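Local coordinates for packaging protein UL32 (Human herpesvirus 8 type M, PDB 6XF9) that assembles into a pentameric, zinc-binding ring required for packaging of the viral genome, and probably steers newly made capsids to nuclear replication compartments, at residues A85-T90 with A374-V379; Q128-F131 with K135-K138; F153-F158 with D414-Q419; C296-C301 with H364-C369. All coordinates share one frame; numbering follows the deposited sequence.

Contact 1. Residues A85-T90 with A374-V379; sequences APHCWT and ALNAKV
Asn376 lays its side-chain amide against the backbone of His87 and serves it with both polar atoms. The amide OD1 accepts from the backbone N of His87 at 2.9 Å, a fairly straight bond (157° at the hydrogen), although the N-H arrives from above the carbonyl plane, 50° out of it. The second bond is weak: ND2 of Asn376 reaches the carbonyl O of His87 at 3.3 Å. With a donor and an acceptor at one end, asparagine suits this place, since it can answer the N-H and the C=O of a single loop residue. With CG beside its own backbone N (chi1 -83°), the amide leaves the helix flank and extends to the loop.

The remaining contacts are van der Waals packing. Pro86 CB packs against the amide carbon CG of Asn376 at 3.6 Å, and proline has no N-H that would need a partner here. OD1 of Asn376 also lies 3.5 Å from His87 CB. Farther along the helix, Val379 directs CG1 to the carbonyl O of Ala85, 3.9 Å away.

The contact is buried close to the centre of the chain, where the loop leading into helix 89-106 meets helix 371-379. Helix 297-304 packs beside both: Ala303 touches Pro86, and zinc ligand Cys299 touches Asn376.

Contact 2. Residues Q128-F131 with K135-K138; sequences QLHF and KCFK. With ZN (zinc ion), chain O.
His130 and Cys136 meet at a zinc ion, and the histidine can be followed outward from its CB. That atom lies on the helix flank, 3.6 Å from the metal; CG stands anti to the backbone N (chi1 177°), which carries the imidazole off the helix toward the turn. ND1 binds the zinc at 2.0 Å and lies 3.2 Å from Cys136 SG, a spacing set by their shared metal. CE1 comes next, 3.4 Å from Cys136 CB. At the tip NE2 is hydrogen-bonded to Tyr75 OH, a second-shell partner that fixes the rotation of the ring. On the way back, CD2 sits over the centre of one face of the Phe131 ring.

Cys136 supplies SG to the same zinc at 2.3 Å. Its backbone is held too: N donates to His130 O at 3.1 Å, in the carbonyl plane. Lys135, with positive phi, turns the chain out of the helix, and a type I turn from Lys135 to Lys138 follows, so Cys136 is brought back beside His130. Phe137 packs alongside, its ring edge against Phe131 O (CE2 to O, 3.4 Å) and its CE2 4.2 Å from Phe131 CD1. Phenylalanine suits both positions, where helix 71-83 supplies further apolar cover.

Cys52 and Cys55 complete the metal sphere. The result is a zinc site of three cysteines and one histidine, in which a CxxC pair is joined by a histidine near a helix end and a cysteine from the turn beyond it.

Contact 3. Residues F153-F158 with D414-Q419; sequences FLKSEF and DCEVVQ. With ZN (zinc ion), chain Q.
Lys155 sends its ammonium group from helix 145-164 to two acceptors in the first turn of helix 416-430, and these two bonds dominate the contact. NZ donates to Gln419 OE1 at 2.6 Å, coming from above the amide carbonyl plane and 39° out of it. It also donates to Glu416 OE2 at 2.9 Å, on the anti lone pair of the carboxylate, the one facing away from the other oxygen; this second bond is a salt bridge. A third, weak bond runs from NZ to the backbone O of Val133, which gives the ammonium three acceptors. Lysine suits the position because the two backbones are far apart, Lys155 CA and Gln419 CA being 8.8 Å from each other. Its chain is extended except for one bend at chi3 (-88°), and it crosses both acceptor side chains at about a right angle.

Glu416 and Gln419 lie about one helical turn apart on the same flank. Gln419 is occupied at both ends: OE1 accepts the hydrogen bond from Lys155 NZ, while NE2 donates to Val133 O, so that carbonyl receives both the amide and, weakly, the lysine.

At the start of this helix Cys415 is the N-cap. Its SG binds a zinc ion at 2.3 Å and also accepts a weak bond from Val418 N at 3.6 Å, nearly straight at 177°. Cys191, Cys192 and His452 complete that metal site.

Chemically, this is a buried positive charge countered by one carboxylate and solvated by neutral oxygens; the nearby carboxylate would probably keep the lysine protonated.

Contact 4. Residues C296-C301 with H364-C369; sequences CLLCEC and HKHLFC. With ZN (zinc ion), chain P.
A zinc site of three cysteines and one histidine joins the start of helix 297-304 to helix 360-369. Cys296 SG and Cys299 SG each bind the metal at 2.3 Å, and His366 ND1 at 2.2 Å. Two thiolates come from the start of helix 297-304, the nitrogen from helix 360-369, and the third thiolate, of Cys373, from helix 371-379, so the metal bridges the first two helices.

Cys296 and Cys299 form the CxxC element of a zinc finger-like site, here placed at a helix N terminus. Cys296 is the N-cap, and its SG, anti to the backbone N (chi1 172°), also accepts from Cys299 N at 3.5 Å. That bond probably eases the negative charge of the thiolate, as the helix end should too.

The imidazole is held by more than the metal. Leu298 CB lies 3.7 Å from the ring centroid of His366, only 8° off the ring normal, a CH-pi contact over one face, while Leu298 CD1 packs on His366 CB at 3.8 Å. Cys299 SG meets the ring at its edge, in plane. Leucine between the two cysteines suits this place: its branched apolar chain faces the histidine and reaches Ile355 of helix 349-357, and Leu312 of helix 308-321 touches the same His366.

From the N terminus, residues 85-90, leading into helix 89-106, open contact 1, which closes at helix 371-379. Within it, contact 2 closes a short loop at the end of helix 124-133, and 153-158 opens contact 3, which joins helix 145-164 to helix 416-430; contacts 1 and 3 therefore cross. Contact 4, joining helix 297-304 to helix 360-369, nests inside both. The contacts also touch: Glu300 of contact 4 probably accepts hydrogen bonds from the backbone N of Trp89 and of Thr90 in contact 1, and Lys138 of contact 2 forms a salt bridge with Asp414 of contact 3. Contacts 2 and 4 lie about 23 Å apart, centre to centre, on opposite sides of the chain's centre.

Contact 1. Residues A85-T90 with A374-V379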
loop_
_atom_site.group_PDB
_atom_site.type_symbol
_atom_site.label_atom_id
_atom_site.label_comp_id
_atom_site.label_asym_id
_atom_site.label_seq_id
_atom_site.Cartn_x
_atom_site.Cartn_y
_atom_site.Cartn_z
ATOM N N ALA D 85 -4.389 41.975 14.391
ATOM C CA ALA D 85 -4.523 42.443 13.027
ATOM C C ALA D 85 -4.445 41.269 12.049
ATOM O O ALA D 85 -3.737 40.288 12.305
ATOM C CB ALA D 85 -3.430 43.465 12.688
ATOM N N PRO D 86 -5.168 41.332 10.931
ATOM C CA PRO D 86 -5.076 40.267 9.933
ATOM C C PRO D 86 -3.731 40.279 9.245
ATOM O O PRO D 86 -2.927 41.194 9.388
ATOM C CB PRO D 86 -6.192 40.593 8.943
ATOM C CG PRO D 86 -6.428 42.069 9.119
ATOM C CD PRO D 86 -6.171 42.353 10.566
ATOM N N HIS D 87 -3.451 39.175 8.596
ATOM C CA HIS D 87 -2.268 39.023 7.694
ATOM C C HIS D 87 -2.525 39.566 6.169
ATOM O O HIS D 87 -3.255 39.073 5.268
ATOM C CB HIS D 87 -2.104 37.577 7.366
ATOM C CG HIS D 87 -1.231 36.795 8.270
ATOM N ND1 HIS D 87 -1.734 36.047 9.312
ATOM C CD2 HIS D 87 0.088 36.526 8.211
ATOM C CE1 HIS D 87 -0.749 35.404 9.901
ATOM N NE2 HIS D 87 0.367 35.684 9.257
ATOM N N CYS D 88 -1.953 40.701 5.913
ATOM C CA CYS D 88 -2.233 41.262 4.596
ATOM C C CYS D 88 -1.202 42.329 4.267
ATOM O O CYS D 88 -0.232 42.526 5.007
ATOM C CB CYS D 88 -3.660 41.795 4.535
ATOM S SG CYS D 88 -4.075 42.872 5.886
ATOM N N TRP D 89 -1.394 43.006 3.129
ATOM C CA TRP D 89 -0.475 44.081 2.777
ATOM C C TRP D 89 -0.596 45.244 3.760
ATOM O O TRP D 89 0.412 45.680 4.327
ATOM C CB TRP D 89 -0.723 44.564 1.340
ATOM C CG TRP D 89 0.116 45.752 1.023
ATOM C CD1 TRP D 89 1.407 45.759 0.617
ATOM C CD2 TRP D 89 -0.268 47.125 1.173
ATOM N NE1 TRP D 89 1.850 47.055 0.470
ATOM C CE2 TRP D 89 0.830 47.909 0.802
ATOM C CE3 TRP D 89 -1.444 47.762 1.565
ATOM C CZ2 TRP D 89 0.791 49.291 0.824
ATOM C CZ3 TRP D 89 -1.482 49.139 1.580
ATOM C CH2 TRP D 89 -0.373 49.885 1.223
ATOM N N THR D 90 -1.820 45.677 4.031
ATOM C CA THR D 90 -2.035 46.845 4.877
ATOM C C THR D 90 -1.434 46.685 6.264
ATOM O O THR D 90 -0.877 47.637 6.812
ATOM C CB THR D 90 -3.535 47.167 5.018
ATOM O OG1 THR D 90 -4.094 47.426 3.724
ATOM C CG2 THR D 90 -3.737 48.386 5.906
ATOM N N ALA D 374 -10.552 33.155 6.435
ATOM C CA ALA D 374 -11.262 32.784 7.658
ATOM C C ALA D 374 -10.429 33.071 8.901
ATOM O O ALA D 374 -10.965 33.481 9.938
ATOM C CB ALA D 374 -11.645 31.306 7.602
ATOM N N LEU D 375 -9.132 32.769 8.851
ATOM C CA LEU D 375 -8.259 33.058 9.984
ATOM C C LEU D 375 -8.209 34.559 10.229
ATOM O O LEU D 375 -8.390 35.026 11.361
ATOM C CB LEU D 375 -6.869 32.501 9.697
ATOM C CG LEU D 375 -5.834 32.466 10.809
ATOM C CD1 LEU D 375 -6.268 31.489 11.853
ATOM C CD2 LEU D 375 -4.493 32.048 10.250
ATOM N N ASN D 376 -8.059 35.333 9.147
ATOM C CA ASN D 376 -7.986 36.792 9.218
ATOM C C ASN D 376 -9.245 37.394 9.836
ATOM O O ASN D 376 -9.158 38.301 10.665
ATOM C CB ASN D 376 -7.769 37.348 7.820
ATOM C CG ASN D 376 -6.341 37.338 7.413
ATOM O OD1 ASN D 376 -5.454 37.112 8.227
ATOM N ND2 ASN D 376 -6.094 37.613 6.144
ATOM N N ALA D 377 -10.427 36.919 9.442
ATOM C CA ALA D 377 -11.639 37.409 10.091
ATOM C C ALA D 377 -11.687 37.037 11.574
ATOM O O ALA D 377 -12.265 37.785 12.372
ATOM C CB ALA D 377 -12.880 36.887 9.371
ATOM N N LYS D 378 -11.114 35.887 11.968
ATOM C CA LYS D 378 -11.207 35.460 13.366
ATOM C C LYS D 378 -10.247 36.205 14.268
ATOM O O LYS D 378 -10.527 36.367 15.452
ATOM C CB LYS D 378 -10.931 33.961 13.513
ATOM C CG LYS D 378 -12.053 33.026 13.106
ATOM C CD LYS D 378 -13.186 33.198 14.099
ATOM C CE LYS D 378 -14.200 32.075 14.033
ATOM N NZ LYS D 378 -15.257 32.224 15.105
ATOM N N VAL D 379 -9.136 36.677 13.731
ATOM C CA VAL D 379 -8.077 37.264 14.538
ATOM C C VAL D 379 -8.277 38.762 14.759
ATOM O O VAL D 379 -7.856 39.291 15.791
ATOM C CB VAL D 379 -6.736 36.973 13.838
ATOM C CG1 VAL D 379 -5.604 37.643 14.534
ATOM C CG2 VAL D 379 -6.481 35.470 13.758
#

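Contact 2. Residues Q128-F131 with K135-K138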
loop_
_atom_site.group_PDB
_atom_site.type_symbol
_atom_site.label_atom_id
_atom_site.label_comp_id
_atom_site.label_asym_id
_atom_site.label_seq_id
_atom_site.Cartn_x
_atom_site.Cartn_y
_atom_site.Cartn_z
ATOM N N GLN D 128 6.784 40.794 7.816
ATOM C CA GLN D 128 5.798 39.712 7.849
ATOM C C GLN D 128 6.232 38.567 8.761
ATOM O O GLN D 128 5.435 38.042 9.545
ATOM C CB GLN D 128 5.591 39.181 6.443
ATOM C CG GLN D 128 4.855 40.095 5.524
ATOM C CD GLN D 128 4.429 39.367 4.273
ATOM O OE1 GLN D 128 3.420 38.670 4.265
ATOM N NE2 GLN D 128 5.228 39.480 3.221
ATOM N N LEU D 129 7.485 38.130 8.634
ATOM C CA LEU D 129 7.968 37.014 9.446
ATOM C C LEU D 129 7.980 37.380 10.927
ATOM O O LEU D 129 7.607 36.561 11.782
ATOM C CB LEU D 129 9.359 36.581 8.973
ATOM C CG LEU D 129 9.454 35.717 7.704
ATOM C CD1 LEU D 129 10.891 35.542 7.249
ATOM C CD2 LEU D 129 8.849 34.345 7.991
ATOM N N HIS D 130 8.426 38.599 11.255
ATOM C CA HIS D 130 8.566 38.974 12.661
ATOM C C HIS D 130 7.218 39.262 13.311
ATOM O O HIS D 130 6.926 38.767 14.407
ATOM C CB HIS D 130 9.505 40.173 12.802
ATOM C CG HIS D 130 9.646 40.657 14.212
ATOM N ND1 HIS D 130 10.473 40.047 15.126
ATOM C CD2 HIS D 130 9.064 41.696 14.860
ATOM C CE1 HIS D 130 10.389 40.683 16.281
ATOM N NE2 HIS D 130 9.538 41.685 16.147
ATOM N N PHE D 131 6.376 40.042 12.649
ATOM C CA PHE D 131 5.161 40.507 13.294
ATOM C C PHE D 131 3.947 39.628 13.045
ATOM O O PHE D 131 2.984 39.708 13.822
ATOM C CB PHE D 131 4.840 41.932 12.841
ATOM C CG PHE D 131 5.761 42.968 13.416
ATOM C CD1 PHE D 131 5.692 43.297 14.746
ATOM C CD2 PHE D 131 6.702 43.600 12.623
ATOM C CE1 PHE D 131 6.541 44.234 15.282
ATOM C CE2 PHE D 131 7.550 44.533 13.156
ATOM C CZ PHE D 131 7.467 44.851 14.495
ATOM N N LYS D 135 5.542 35.710 14.739
ATOM C CA LYS D 135 5.165 36.409 15.987
ATOM C C LYS D 135 6.236 36.377 17.084
ATOM O O LYS D 135 5.989 35.871 18.178
ATOM C CB LYS D 135 3.846 35.853 16.530
ATOM C CG LYS D 135 2.666 36.013 15.585
ATOM C CD LYS D 135 1.385 35.477 16.204
ATOM C CE LYS D 135 0.206 35.637 15.259
ATOM N NZ LYS D 135 0.413 34.901 13.981
ATOM N N CYS D 136 7.420 36.912 16.791
ATOM C CA CYS D 136 8.548 36.809 17.721
ATOM C C CYS D 136 8.241 37.419 19.073
ATOM O O CYS D 136 8.909 37.073 20.052
ATOM C CB CYS D 136 9.798 37.477 17.162
ATOM S SG CYS D 136 10.310 36.886 15.547
ATOM N N PHE D 137 7.234 38.298 19.157
ATOM C CA PHE D 137 6.950 39.075 20.364
ATOM C C PHE D 137 6.080 38.359 21.384
ATOM O O PHE D 137 6.009 38.815 22.530
ATOM C CB PHE D 137 6.259 40.394 20.000
ATOM C CG PHE D 137 5.010 40.218 19.194
ATOM C CD1 PHE D 137 3.813 39.847 19.806
ATOM C CD2 PHE D 137 5.030 40.410 17.815
ATOM C CE1 PHE D 137 2.651 39.682 19.067
ATOM C CE2 PHE D 137 3.875 40.244 17.057
ATOM C CZ PHE D 137 2.685 39.875 17.689
ATOM N N LYS D 138 5.396 37.280 20.998
ATOM C CA LYS D 138 4.544 36.554 21.931
ATOM C C LYS D 138 5.393 36.042 23.086
ATOM O O LYS D 138 6.547 35.649 22.895
ATOM C CB LYS D 138 3.848 35.380 21.227
ATOM C CG LYS D 138 2.589 35.749 20.449
ATOM C CD LYS D 138 2.066 34.541 19.682
ATOM C CE LYS D 138 1.380 33.558 20.626
ATOM N NZ LYS D 138 0.645 32.457 19.937
HETATM ZN ZN ZN O . 11.826 38.510 14.987
#

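Contact 3. Residues F153-F158 with D414-Q419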
loop_
_atom_site.group_PDB
_atom_site.type_symbol
_atom_site.label_atom_id
_atom_site.label_comp_id
_atom_site.label_asym_id
_atom_site.label_seq_id
_atom_site.Cartn_x
_atom_site.Cartn_y
_atom_site.Cartn_z
ATOM N N PHE D 153 9.616 26.019 10.931
ATOM C CA PHE D 153 10.297 25.375 9.814
ATOM C C PHE D 153 9.338 25.155 8.644
ATOM O O PHE D 153 9.580 25.617 7.523
ATOM C CB PHE D 153 10.896 24.052 10.298
ATOM C CG PHE D 153 11.642 23.291 9.239
ATOM C CD1 PHE D 153 12.944 23.651 8.894
ATOM C CD2 PHE D 153 11.047 22.206 8.594
ATOM C CE1 PHE D 153 13.636 22.960 7.920
ATOM C CE2 PHE D 153 11.726 21.506 7.631
ATOM C CZ PHE D 153 13.027 21.879 7.290
ATOM N N LEU D 154 8.225 24.452 8.903
ATOM C CA LEU D 154 7.225 24.189 7.869
ATOM C C LEU D 154 6.699 25.481 7.247
ATOM O O LEU D 154 6.495 25.561 6.028
ATOM C CB LEU D 154 6.073 23.381 8.463
ATOM C CG LEU D 154 6.416 21.949 8.867
ATOM C CD1 LEU D 154 5.246 21.266 9.482
ATOM C CD2 LEU D 154 6.806 21.204 7.625
ATOM N N LYS D 155 6.431 26.497 8.063
ATOM C CA LYS D 155 5.927 27.744 7.504
ATOM C C LYS D 155 6.939 28.352 6.557
ATOM O O LYS D 155 6.612 28.653 5.407
ATOM C CB LYS D 155 5.549 28.709 8.626
ATOM C CG LYS D 155 4.140 28.483 9.135
ATOM C CD LYS D 155 3.761 29.434 10.213
ATOM C CE LYS D 155 4.166 28.889 11.551
ATOM N NZ LYS D 155 3.838 29.865 12.631
ATOM N N SER D 156 8.191 28.494 7.003
ATOM C CA SER D 156 9.231 29.072 6.151
ATOM C C SER D 156 9.339 28.333 4.821
ATOM O O SER D 156 9.395 28.955 3.751
ATOM C CB SER D 156 10.585 29.012 6.869
ATOM O OG SER D 156 10.603 29.763 8.063
ATOM N N GLU D 157 9.363 26.994 4.867
ATOM C CA GLU D 157 9.542 26.212 3.644
ATOM C C GLU D 157 8.431 26.501 2.648
ATOM O O GLU D 157 8.696 26.825 1.482
ATOM C CB GLU D 157 9.599 24.718 3.963
ATOM C CG GLU D 157 10.822 24.359 4.773
ATOM C CD GLU D 157 12.109 24.580 3.982
ATOM O OE1 GLU D 157 12.303 23.866 2.958
ATOM O OE2 GLU D 157 12.910 25.474 4.377
ATOM N N PHE D 158 7.173 26.417 3.091
ATOM C CA PHE D 158 6.100 26.612 2.123
ATOM C C PHE D 158 5.930 28.069 1.718
ATOM O O PHE D 158 5.391 28.337 0.648
ATOM C CB PHE D 158 4.797 26.054 2.646
ATOM C CG PHE D 158 4.691 24.584 2.490
ATOM C CD1 PHE D 158 5.473 23.744 3.259
ATOM C CD2 PHE D 158 3.823 24.033 1.544
ATOM C CE1 PHE D 158 5.375 22.353 3.115
ATOM C CE2 PHE D 158 3.715 22.657 1.389
ATOM C CZ PHE D 158 4.494 21.812 2.178
ATOM N N ASP D 414 -6.088 31.986 18.436
ATOM C CA ASP D 414 -4.631 31.835 18.371
ATOM C C ASP D 414 -4.301 30.348 18.373
ATOM O O ASP D 414 -4.494 29.674 19.385
ATOM C CB ASP D 414 -3.933 32.560 19.525
ATOM C CG ASP D 414 -2.439 32.728 19.285
ATOM O OD1 ASP D 414 -1.801 31.770 18.775
ATOM O OD2 ASP D 414 -1.903 33.837 19.561
ATOM N N CYS D 415 -3.810 29.838 17.242
ATOM C CA CYS D 415 -3.444 28.432 17.128
ATOM C C CYS D 415 -2.376 28.307 16.054
ATOM O O CYS D 415 -2.678 28.487 14.874
ATOM C CB CYS D 415 -4.652 27.575 16.796
ATOM S SG CYS D 415 -4.216 25.807 16.806
ATOM N N GLU D 416 -1.134 28.007 16.454
ATOM C CA GLU D 416 -0.060 27.911 15.462
ATOM C C GLU D 416 -0.245 26.695 14.562
ATOM O O GLU D 416 0.192 26.717 13.406
ATOM C CB GLU D 416 1.315 27.886 16.144
ATOM C CG GLU D 416 2.448 28.362 15.232
ATOM C CD GLU D 416 3.712 28.819 15.998
ATOM O OE1 GLU D 416 3.791 28.544 17.212
ATOM O OE2 GLU D 416 4.642 29.422 15.384
ATOM N N VAL D 417 -0.912 25.643 15.057
ATOM C CA VAL D 417 -1.216 24.481 14.212
ATOM C C VAL D 417 -2.085 24.901 13.040
ATOM O O VAL D 417 -1.685 24.773 11.884
ATOM C CB VAL D 417 -1.899 23.368 15.026
ATOM C CG1 VAL D 417 -2.463 22.314 14.100
ATOM C CG2 VAL D 417 -0.908 22.748 15.987
ATOM N N VAL D 418 -3.250 25.485 13.322
ATOM C CA VAL D 418 -4.119 25.953 12.242
ATOM C C VAL D 418 -3.416 27.014 11.407
ATOM O O VAL D 418 -3.529 27.024 10.174
ATOM C CB VAL D 418 -5.444 26.482 12.805
ATOM C CG1 VAL D 418 -6.157 27.263 11.750
ATOM C CG2 VAL D 418 -6.315 25.351 13.255
ATOM N N GLN D 419 -2.652 27.911 12.042
ATOM C CA GLN D 419 -1.908 28.882 11.241
ATOM C C GLN D 419 -0.983 28.163 10.265
ATOM O O GLN D 419 -0.904 28.523 9.085
ATOM C CB GLN D 419 -1.118 29.852 12.126
ATOM C CG GLN D 419 -0.538 31.040 11.338
ATOM C CD GLN D 419 0.765 31.621 11.944
ATOM O OE1 GLN D 419 1.481 30.957 12.700
ATOM N NE2 GLN D 419 1.070 32.868 11.596
HETATM ZN ZN ZN Q . -6.060 24.766 17.619
#

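Contact 4. Residues C296-C301 with H364-C369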
loop_
_atom_site.group_PDB
_atom_site.type_symbol
_atom_site.label_atom_id
_atom_site.label_comp_id
_atom_site.label_asym_id
_atom_site.label_seq_id
_atom_site.Cartn_x
_atom_site.Cartn_y
_atom_site.Cartn_z
ATOM N N CYS D 296 -6.313 39.165 -1.626
ATOM C CA CYS D 296 -7.727 39.356 -1.358
ATOM C C CYS D 296 -7.991 40.779 -0.904
ATOM O O CYS D 296 -7.347 41.269 0.032
ATOM C CB CYS D 296 -8.189 38.376 -0.302
ATOM S SG CYS D 296 -9.864 38.693 0.241
ATOM N N LEU D 297 -8.921 41.460 -1.579
ATOM C CA LEU D 297 -9.152 42.865 -1.245
ATOM C C LEU D 297 -9.946 43.015 0.032
ATOM O O LEU D 297 -9.726 43.973 0.775
ATOM C CB LEU D 297 -9.902 43.578 -2.361
ATOM C CG LEU D 297 -9.042 44.222 -3.426
ATOM C CD1 LEU D 297 -9.944 44.601 -4.593
ATOM C CD2 LEU D 297 -8.381 45.436 -2.827
ATOM N N LEU D 298 -10.853 42.075 0.314
ATOM C CA LEU D 298 -11.642 42.156 1.531
ATOM C C LEU D 298 -10.802 41.906 2.771
ATOM O O LEU D 298 -11.169 42.348 3.866
ATOM C CB LEU D 298 -12.813 41.179 1.460
ATOM C CG LEU D 298 -13.659 41.324 0.195
ATOM C CD1 LEU D 298 -14.724 40.263 0.121
ATOM C CD2 LEU D 298 -14.298 42.684 0.218
ATOM N N CYS D 299 -9.708 41.158 2.651
ATOM C CA CYS D 299 -8.795 41.039 3.783
ATOM C C CYS D 299 -8.029 42.331 4.011
ATOM O O CYS D 299 -7.690 42.649 5.153
ATOM C CB CYS D 299 -7.816 39.878 3.581
ATOM S SG CYS D 299 -8.512 38.214 3.872
ATOM N N GLU D 300 -7.693 43.059 2.942
ATOM C CA GLU D 300 -7.124 44.389 3.128
ATOM C C GLU D 300 -8.103 45.263 3.899
ATOM O O GLU D 300 -7.726 45.930 4.865
ATOM C CB GLU D 300 -6.803 45.025 1.773
ATOM C CG GLU D 300 -5.927 44.169 0.876
ATOM C CD GLU D 300 -4.601 43.817 1.491
ATOM O OE1 GLU D 300 -4.034 44.682 2.171
ATOM O OE2 GLU D 300 -4.140 42.660 1.333
ATOM N N CYS D 301 -9.385 45.203 3.535
ATOM C CA CYS D 301 -10.384 46.014 4.215
ATOM C C CYS D 301 -10.469 45.674 5.686
ATOM O O CYS D 301 -10.748 46.550 6.511
ATOM C CB CYS D 301 -11.746 45.834 3.556
ATOM S SG CYS D 301 -11.764 46.555 1.912
ATOM N N HIS D 364 -17.380 35.245 -2.354
ATOM C CA HIS D 364 -17.542 33.823 -2.051
ATOM C C HIS D 364 -16.278 33.260 -1.427
ATOM O O HIS D 364 -16.325 32.585 -0.393
ATOM C CB HIS D 364 -17.875 33.039 -3.320
ATOM C CG HIS D 364 -18.061 31.568 -3.093
ATOM N ND1 HIS D 364 -17.682 30.615 -4.017
ATOM C CD2 HIS D 364 -18.604 30.888 -2.054
ATOM C CE1 HIS D 364 -17.969 29.412 -3.548
ATOM N NE2 HIS D 364 -18.530 29.550 -2.361
ATOM N N LYS D 365 -15.133 33.507 -2.069
ATOM C CA LYS D 365 -13.856 33.015 -1.567
ATOM C C LYS D 365 -13.591 33.520 -0.169
ATOM O O LYS D 365 -13.133 32.765 0.694
ATOM C CB LYS D 365 -12.736 33.448 -2.494
ATOM C CG LYS D 365 -11.384 33.298 -1.910
ATOM C CD LYS D 365 -10.360 33.929 -2.822
ATOM C CE LYS D 365 -9.083 34.123 -2.076
ATOM N NZ LYS D 365 -8.029 34.515 -3.013
ATOM N N HIS D 366 -13.866 34.792 0.080
ATOM C CA HIS D 366 -13.459 35.377 1.353
ATOM C C HIS D 366 -14.355 34.947 2.494
ATOM O O HIS D 366 -13.862 34.625 3.573
ATOM C CB HIS D 366 -13.450 36.914 1.253
ATOM C CG HIS D 366 -13.227 37.601 2.565
ATOM N ND1 HIS D 366 -11.970 37.786 3.107
ATOM C CD2 HIS D 366 -14.105 38.116 3.455
ATOM C CE1 HIS D 366 -12.090 38.395 4.273
ATOM N NE2 HIS D 366 -13.374 38.596 4.513
ATOM N N LEU D 367 -15.668 34.905 2.290
ATOM C CA LEU D 367 -16.558 34.611 3.410
ATOM C C LEU D 367 -16.766 33.122 3.641
ATOM O O LEU D 367 -17.094 32.725 4.765
ATOM C CB LEU D 367 -17.931 35.261 3.208
ATOM C CG LEU D 367 -18.039 36.784 3.284
ATOM C CD1 LEU D 367 -19.415 37.209 2.804
ATOM C CD2 LEU D 367 -17.792 37.275 4.685
ATOM N N PHE D 368 -16.625 32.274 2.609
ATOM C CA PHE D 368 -17.040 30.882 2.739
ATOM C C PHE D 368 -15.983 29.854 2.363
ATOM O O PHE D 368 -16.158 28.692 2.728
ATOM C CB PHE D 368 -18.299 30.608 1.891
ATOM C CG PHE D 368 -19.476 31.537 2.179
ATOM C CD1 PHE D 368 -20.323 31.304 3.255
ATOM C CD2 PHE D 368 -19.738 32.635 1.358
ATOM C CE1 PHE D 368 -21.406 32.151 3.521
ATOM C CE2 PHE D 368 -20.833 33.491 1.619
ATOM C CZ PHE D 368 -21.657 33.242 2.701
ATOM N N CYS D 369 -14.899 30.227 1.668
ATOM C CA CYS D 369 -13.944 29.257 1.127
ATOM C C CYS D 369 -12.517 29.406 1.639
ATOM O O CYS D 369 -11.990 28.454 2.224
ATOM C CB CYS D 369 -13.911 29.305 -0.404
ATOM S SG CYS D 369 -15.483 28.897 -1.095
HETATM ZN ZN ZN P . -9.981 37.487 2.221
#